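Local coordinates for protein phospholipase C-beta (PLC-beta) (Sepia officinalis, PDB 3QR0) that is a phospholipase C of the beta family, a multidomain protein with PH, EF-hand-like, TIM-barrel and C2 regions and a bound calcium ion, at residues 127-130 / 131-135; 277-280 / 281-285; 425-428 / 429-433. One frame throughout, in Å; residues are numbered along the deposited sequence. Where two conformers were deposited one is given.

How the contacts relate
All three contacts are local, each within one helix, so none closes a long loop. They follow one another along the chain without nesting or crossing. Contact 1 comes first, at the start of helix 127-141 in the PH domain, against its antiparallel sheet. Contact 2 lies in helix 273-288 of the EF-hand-like region, beside helix 247-257 and strand 296-297. Contact 3 lies in helix 422-436 of the X domain, part of the TIM-barrel region that also holds the calcium ion. Contacts 2 and 3 sit on opposite sides of the chain's centre, their own centres about 63 Å apart. No two of the contacts touch.

Contact 1: residues 127-130 / 131-135; sequences SSVA and KKWSE
Val129 and Trp133 meet one helical turn apart, their side chains side by side and pointing the same way. The Trp133 side chain is the one that meets Val129. Its CB lies 3.5 Å from Val129 O. CG is next to the same oxygen, at 3.7 Å. CD1 comes nearest, 3.1 Å from Val129 O, which sits at the edge of the indole and in its plane. CD1 also touches Val129 CG1 at 3.6 Å. NE1 stands 3.9 Å from that methyl, and its hydrogen bond goes to Asp26 OD2. CG beside the backbone N (chi1 -82°) puts the CD1/NE1 edge of the indole toward Val129, with the benzo ring directed away from it. Val129 in turn holds CG1 anti to its own backbone N (chi1 170°), and this branch does the touching.

Trp133 N also donates to Val129 O at 3.0 Å. The same i to i+4 pattern joins Lys131 to Ser127, Lys132 to Ser128 and Ser134 to Ala130.

This is the first part of helix 127-141, the C-terminal helix of the PH domain, which packs on the beta-sheet of that fold. The indole of Trp133 meets Phe28 edge-to-face and touches Leu43 and Val45 of strand 39-45. Val129 reaches Asp26 and Phe28 of strand 26-31. Ala130 and Ser134 lie against Cys75 of strand 70-75, and helix 20-24 touches Trp133 through Leu22.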
loop_
_atom_site.group_PDB
_atom_site.type_symbol
_atom_site.label_atom_id
_atom_site.label_comp_id
_atom_site.label_asym_id
_atom_site.label_seq_id
_atom_site.Cartn_x
_atom_site.Cartn_y
_atom_site.Cartn_z
ATOM N N SER A 127 31.622 3.492 9.765
ATOM C CA SER A 127 30.759 3.739 8.615
ATOM C C SER A 127 30.211 2.451 8.001
ATOM O O SER A 127 29.091 2.441 7.504
ATOM C CB SER A 127 31.494 4.573 7.558
ATOM O OG SER A 127 32.537 3.834 6.949
ATOM N N SER A 128 30.988 1.372 8.051
ATOM C CA SER A 128 30.554 0.087 7.493
ATOM C C SER A 128 29.359 -0.508 8.242
ATOM O O SER A 128 28.438 -1.033 7.622
ATOM C CB SER A 128 31.709 -0.913 7.489
ATOM O OG SER A 128 32.750 -0.453 6.650
ATOM N N VAL A 129 29.388 -0.429 9.568
ATOM C CA VAL A 129 28.285 -0.902 10.396
ATOM C C VAL A 129 27.013 -0.091 10.125
ATOM O O VAL A 129 25.936 -0.660 9.972
ATOM C CB VAL A 129 28.637 -0.840 11.906
ATOM C CG1 VAL A 129 27.405 -1.101 12.762
ATOM C CG2 VAL A 129 29.753 -1.839 12.241
ATOM N N ALA A 130 27.142 1.233 10.054
ATOM C CA ALA A 130 26.001 2.103 9.764
ATOM C C ALA A 130 25.372 1.763 8.411
ATOM O O ALA A 130 24.147 1.701 8.288
ATOM C CB ALA A 130 26.417 3.576 9.801
ATOM N N LYS A 131 26.217 1.550 7.407
ATOM C CA LYS A 131 25.751 1.215 6.063
ATOM C C LYS A 131 25.068 -0.150 6.040
ATOM O O LYS A 131 23.956 -0.279 5.529
ATOM C CB LYS A 131 26.915 1.248 5.063
ATOM C CG LYS A 131 26.498 1.024 3.614
ATOM C CD LYS A 131 27.664 1.260 2.662
ATOM C CE LYS A 131 27.287 0.925 1.225
ATOM N NZ LYS A 131 28.450 1.077 0.306
ATOM N N LYS A 132 25.723 -1.161 6.607
ATOM C CA LYS A 132 25.164 -2.517 6.626
ATOM C C LYS A 132 23.791 -2.567 7.300
ATOM O O LYS A 132 22.866 -3.179 6.768
ATOM C CB LYS A 132 26.111 -3.503 7.313
ATOM C CG LYS A 132 25.606 -4.944 7.285
ATOM C CD LYS A 132 26.733 -5.952 7.113
ATOM C CE LYS A 132 26.209 -7.319 6.664
ATOM N NZ LYS A 132 25.397 -7.264 5.412
ATOM N N TRP A 133 23.661 -1.929 8.463
ATOM C CA TRP A 133 22.371 -1.901 9.169
ATOM C C TRP A 133 21.300 -1.174 8.358
ATOM O O TRP A 133 20.161 -1.617 8.296
ATOM C CB TRP A 133 22.496 -1.274 10.560
ATOM C CG TRP A 133 22.986 -2.238 11.575
ATOM C CD1 TRP A 133 24.273 -2.630 11.773
ATOM C CD2 TRP A 133 22.198 -2.947 12.536
ATOM N NE1 TRP A 133 24.341 -3.536 12.795
ATOM C CE2 TRP A 133 23.080 -3.750 13.283
ATOM C CE3 TRP A 133 20.835 -2.976 12.842
ATOM C CZ2 TRP A 133 22.642 -4.583 14.315
ATOM C CZ3 TRP A 133 20.401 -3.805 13.874
ATOM C CH2 TRP A 133 21.302 -4.593 14.595
ATOM N N SER A 134 21.679 -0.063 7.734
ATOM C CA SER A 134 20.747 0.717 6.926
ATOM C C SER A 134 20.202 -0.086 5.746
ATOM O O SER A 134 19.003 -0.062 5.478
ATOM C CB SER A 134 21.416 1.995 6.417
ATOM O OG SER A 134 20.443 2.893 5.908
ATOM N N GLU A 135 21.083 -0.803 5.051
ATOM C CA GLU A 135 20.667 -1.614 3.908
ATOM C C GLU A 135 19.827 -2.814 4.330
ATOM O O GLU A 135 18.830 -3.131 3.690
ATOM C CB GLU A 135 21.878 -2.082 3.105
ATOM C CG GLU A 135 22.585 -0.938 2.406
ATOM C CD GLU A 135 23.845 -1.368 1.689
ATOM O OE1 GLU A 135 24.629 -2.156 2.267
ATOM O OE2 GLU A 135 24.057 -0.901 0.548
#

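Contact 2: residues 277-280 / 281-285; sequences EALI and NDYES
Glu277 joins Asn281 through the backbone, its carbonyl oxygen accepting the N-H of Asn281. Ala278 O does more. It takes the N-H of Asp282, and a water oxygen 2.8 Å from Ala278 O donates to it. That water accepts from Asn281 ND2 and donates to Asp282 OD1, so it ties two side chains to one carbonyl.

Leu279 comes next and lies alongside Tyr283. Its CB is 3.8 Å from Tyr283 CE2, and its CD2 is 3.5 Å from Tyr283 OH. Leu279 O accepts the N-H of Tyr283 and sits 3.1 Å above one face of the phenol ring, displaced toward the rim. Tyr283 CG is anti to its carbonyl carbon (chi1 -49°), which brings the ring over this oxygen.

Ile280 runs beside Glu284, with CG2 4.0 Å from Glu284 CG. Glu284 N donates to Ile280 O at 2.8 Å.

Helix 273-288 belongs to the EF-hand-like region and packs on helix 247-257 and strand 296-297. Its inward side is mostly apolar, with Ile280 and Tyr283 on Phe250, but includes Glu284. Thr298 and Asn288 bond both carboxylate oxygens of Glu284. The water and Lys292 hold the Asn281 amide from both its N and its O.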
loop_
_atom_site.group_PDB
_atom_site.type_symbol
_atom_site.label_atom_id
_atom_site.label_comp_id
_atom_site.label_asym_id
_atom_site.label_seq_id
_atom_site.Cartn_x
_atom_site.Cartn_y
_atom_site.Cartn_z
ATOM N N GLU A 277 -1.024 -35.580 -0.043
ATOM C CA GLU A 277 -0.578 -36.489 1.012
ATOM C C GLU A 277 0.603 -35.881 1.766
ATOM O O GLU A 277 0.666 -35.962 2.992
ATOM C CB GLU A 277 -0.181 -37.850 0.434
ATOM C CG GLU A 277 0.183 -38.886 1.490
ATOM C CD GLU A 277 0.606 -40.207 0.881
ATOM O OE1 GLU A 277 -0.277 -41.019 0.547
ATOM O OE2 GLU A 277 1.826 -40.435 0.743
ATOM N N ALA A 278 1.519 -35.260 1.025
ATOM C CA ALA A 278 2.717 -34.652 1.606
ATOM C C ALA A 278 2.370 -33.416 2.432
ATOM O O ALA A 278 2.908 -33.228 3.521
ATOM C CB ALA A 278 3.715 -34.295 0.509
ATOM N N LEU A 279 1.482 -32.571 1.914
ATOM C CA LEU A 279 1.012 -31.407 2.671
ATOM C C LEU A 279 0.298 -31.823 3.958
ATOM O O LEU A 279 0.506 -31.214 5.020
ATOM C CB LEU A 279 0.073 -30.542 1.823
ATOM C CG LEU A 279 0.710 -29.774 0.659
ATOM C CD1 LEU A 279 -0.373 -29.085 -0.160
ATOM C CD2 LEU A 279 1.738 -28.764 1.138
ATOM N N ILE A 280 -0.546 -32.848 3.862
ATOM C CA ILE A 280 -1.255 -33.361 5.035
ATOM C C ILE A 280 -0.251 -33.799 6.112
ATOM O O ILE A 280 -0.411 -33.459 7.285
ATOM C CB ILE A 280 -2.218 -34.515 4.664
ATOM C CG1 ILE A 280 -3.426 -33.962 3.906
ATOM C CG2 ILE A 280 -2.687 -35.264 5.915
ATOM C CD1 ILE A 280 -4.312 -35.018 3.286
ATOM N N ASN A 281 0.787 -34.529 5.701
ATOM C CA ASN A 281 1.856 -34.929 6.616
ATOM C C ASN A 281 2.520 -33.731 7.293
ATOM O O ASN A 281 2.822 -33.787 8.483
ATOM C CB ASN A 281 2.926 -35.768 5.908
ATOM C CG ASN A 281 4.041 -36.196 6.851
ATOM O OD1 ASN A 281 3.821 -36.988 7.771
ATOM N ND2 ASN A 281 5.236 -35.655 6.645
ATOM N N ASP A 282 2.748 -32.661 6.533
ATOM C CA ASP A 282 3.316 -31.430 7.081
ATOM C C ASP A 282 2.451 -30.875 8.202
ATOM O O ASP A 282 2.946 -30.586 9.280
ATOM C CB ASP A 282 3.468 -30.347 6.000
ATOM C CG ASP A 282 4.616 -30.621 5.037
ATOM O OD1 ASP A 282 5.576 -31.325 5.423
ATOM O OD2 ASP A 282 4.560 -30.115 3.889
ATOM N N TYR A 283 1.155 -30.734 7.940
ATOM C CA TYR A 283 0.257 -30.069 8.881
ATOM C C TYR A 283 -0.023 -30.967 10.082
ATOM O O TYR A 283 -0.026 -30.502 11.223
ATOM C CB TYR A 283 -1.051 -29.643 8.196
ATOM C CG TYR A 283 -0.862 -28.901 6.878
ATOM C CD1 TYR A 283 0.137 -27.945 6.726
ATOM C CD2 TYR A 283 -1.692 -29.152 5.789
ATOM C CE1 TYR A 283 0.310 -27.263 5.525
ATOM C CE2 TYR A 283 -1.521 -28.479 4.579
ATOM C CZ TYR A 283 -0.519 -27.533 4.457
ATOM O OH TYR A 283 -0.340 -26.859 3.266
ATOM N N GLU A 284 -0.235 -32.255 9.818
ATOM C CA GLU A 284 -0.477 -33.226 10.880
ATOM C C GLU A 284 0.752 -33.465 11.754
ATOM O O GLU A 284 0.611 -33.712 12.945
ATOM C CB GLU A 284 -0.984 -34.546 10.301
ATOM C CG GLU A 284 -2.418 -34.474 9.844
ATOM C CD GLU A 284 -3.373 -34.183 10.993
ATOM O OE1 GLU A 284 -3.238 -34.827 12.063
ATOM O OE2 GLU A 284 -4.251 -33.307 10.829
ATOM N N SER A 285 1.943 -33.390 11.165
ATOM C CA SER A 285 3.189 -33.423 11.939
ATOM C C SER A 285 3.232 -32.286 12.959
ATOM O O SER A 285 3.532 -32.509 14.137
ATOM C CB SER A 285 4.407 -33.324 11.016
ATOM O OG SER A 285 4.542 -34.496 10.231
HETATM O O HOH W 1 5.529 -34.074 4.166
#

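Contact 3: residues 425-428 / 429-433; sequences QKLL and AQYCN
Leu427 and Tyr431 make the main apolar contact, side by side along helix 422-436. Leu427 CB lies 3.8 Å from Tyr431 CE2. The CD2 methyl is further out, 3.9 Å from Tyr431 OH. Leu427 CG is anti to its carbonyl carbon (chi1 -63°), as is Tyr431 CG (chi1 -58°), and the two side chains therefore run the same way. Gln430 flanks the leucine with an extended chain. Its OE1 comes to 3.7 Å from Leu427 CD2, a van der Waals contact, while its NE2 is hydrogen-bonded to Glu434.

Backbone hydrogen bonds form the second group. Gln425 O accepts from Ala429 N, and Lys426 O from Gln430 N. Tyr431 N donates to Leu427 O at 2.8 Å, and Cys432 N to Leu428 O at 3.0 Å. Side-chain carbons gather close to these oxygens. Tyr431 CD2 is 3.1 Å from Leu427 O, and Gln430 CB is 3.3 Å from Lys426 O.

The polar ends find partners outside the two segments. Tyr431 OH is hydrogen-bonded to Glu378. Lys426, on the exposed side, forms a salt bridge with Glu513. The Gln425 amide bonds to Cys420 O, Glu509 O and Ala511 N.

Leu428 and Cys432 face Phe393 and strand 412-418, where Leu428 meets Asn418. This seats the helix against strand 412-418 and helix 393-403 within the X domain. Gln425 and Tyr431 are buried residues, and the polar ends of both have hydrogen-bond partners, which should offset the cost of burying them.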
loop_
_atom_site.group_PDB
_atom_site.type_symbol
_atom_site.label_atom_id
_atom_site.label_comp_id
_atom_site.label_asym_id
_atom_site.label_seq_id
_atom_site.Cartn_x
_atom_site.Cartn_y
_atom_site.Cartn_z
ATOM N N GLN A 425 13.692 30.515 -12.179
ATOM C CA GLN A 425 13.569 29.317 -13.036
ATOM C C GLN A 425 14.936 28.771 -13.456
ATOM O O GLN A 425 15.105 27.559 -13.616
ATOM C CB GLN A 425 12.726 29.600 -14.291
ATOM C CG GLN A 425 11.228 29.669 -14.036
ATOM C CD GLN A 425 10.409 29.669 -15.315
ATOM O OE1 GLN A 425 10.635 28.856 -16.213
ATOM N NE2 GLN A 425 9.444 30.576 -15.398
ATOM N N LYS A 426 15.906 29.664 -13.654
ATOM C CA LYS A 426 17.282 29.249 -13.918
ATOM C C LYS A 426 17.807 28.420 -12.757
ATOM O O LYS A 426 18.497 27.417 -12.961
ATOM C CB LYS A 426 18.190 30.457 -14.149
ATOM C CG LYS A 426 18.060 31.062 -15.532
ATOM C CD LYS A 426 18.740 32.419 -15.610
ATOM C CE LYS A 426 18.783 32.938 -17.039
ATOM N NZ LYS A 426 19.861 32.286 -17.866
ATOM N N LEU A 427 17.456 28.839 -11.542
ATOM C CA LEU A 427 17.858 28.133 -10.336
ATOM C C LEU A 427 17.125 26.802 -10.190
ATOM O O LEU A 427 17.740 25.814 -9.792
ATOM C CB LEU A 427 17.658 29.017 -9.098
ATOM C CG LEU A 427 18.521 30.285 -9.094
ATOM C CD1 LEU A 427 18.148 31.197 -7.937
ATOM C CD2 LEU A 427 20.010 29.935 -9.048
ATOM N N LEU A 428 15.832 26.764 -10.520
ATOM C CA LEU A 428 15.090 25.497 -10.544
ATOM C C LEU A 428 15.824 24.483 -11.412
ATOM O O LEU A 428 16.097 23.365 -10.978
ATOM C CB LEU A 428 13.670 25.669 -11.092
ATOM C CG LEU A 428 12.656 26.543 -10.353
ATOM C CD1 LEU A 428 11.351 26.587 -11.135
ATOM C CD2 LEU A 428 12.412 26.061 -8.936
ATOM N N ALA A 429 16.138 24.890 -12.642
ATOM C CA ALA A 429 16.829 24.027 -13.603
ATOM C C ALA A 429 18.200 23.618 -13.095
ATOM O O ALA A 429 18.586 22.454 -13.206
ATOM C CB ALA A 429 16.959 24.727 -14.952
ATOM N N GLN A 430 18.925 24.577 -12.529
ATOM C CA GLN A 430 20.253 24.322 -11.977
ATOM C C GLN A 430 20.204 23.276 -10.867
ATOM O O GLN A 430 20.990 22.329 -10.872
ATOM C CB GLN A 430 20.869 25.616 -11.441
ATOM C CG GLN A 430 22.262 25.441 -10.866
ATOM C CD GLN A 430 22.823 26.727 -10.287
ATOM O OE1 GLN A 430 22.531 27.825 -10.765
ATOM N NE2 GLN A 430 23.643 26.591 -9.253
ATOM N N TYR A 431 19.275 23.441 -9.927
ATOM C CA TYR A 431 19.178 22.525 -8.783
ATOM C C TYR A 431 18.666 21.140 -9.179
ATOM O O TYR A 431 19.050 20.146 -8.563
ATOM C CB TYR A 431 18.333 23.123 -7.649
ATOM C CG TYR A 431 18.846 24.448 -7.107
ATOM C CD1 TYR A 431 20.211 24.678 -6.929
ATOM C CD2 TYR A 431 17.963 25.464 -6.765
ATOM C CE1 TYR A 431 20.674 25.887 -6.441
ATOM C CE2 TYR A 431 18.414 26.674 -6.269
ATOM C CZ TYR A 431 19.769 26.882 -6.109
ATOM O OH TYR A 431 20.223 28.088 -5.625
ATOM N N CYS A 432 17.809 21.071 -10.198
ATOM C CA CYS A 432 17.419 19.777 -10.768
ATOM C C CYS A 432 18.656 19.056 -11.289
ATOM O O CYS A 432 18.866 17.883 -10.994
ATOM C CB CYS A 432 16.418 19.938 -11.914
ATOM S SG CYS A 432 14.735 20.317 -11.387
ATOM N N ASN A 433 19.469 19.766 -12.065
ATOM C CA ASN A 433 20.686 19.184 -12.627
ATOM C C ASN A 433 21.640 18.706 -11.536
ATOM O O ASN A 433 22.124 17.572 -11.574
ATOM C CB ASN A 433 21.388 20.181 -13.555
ATOM C CG ASN A 433 20.687 20.319 -14.896
ATOM O OD1 ASN A 433 20.498 19.335 -15.611
ATOM N ND2 ASN A 433 20.307 21.541 -15.249
#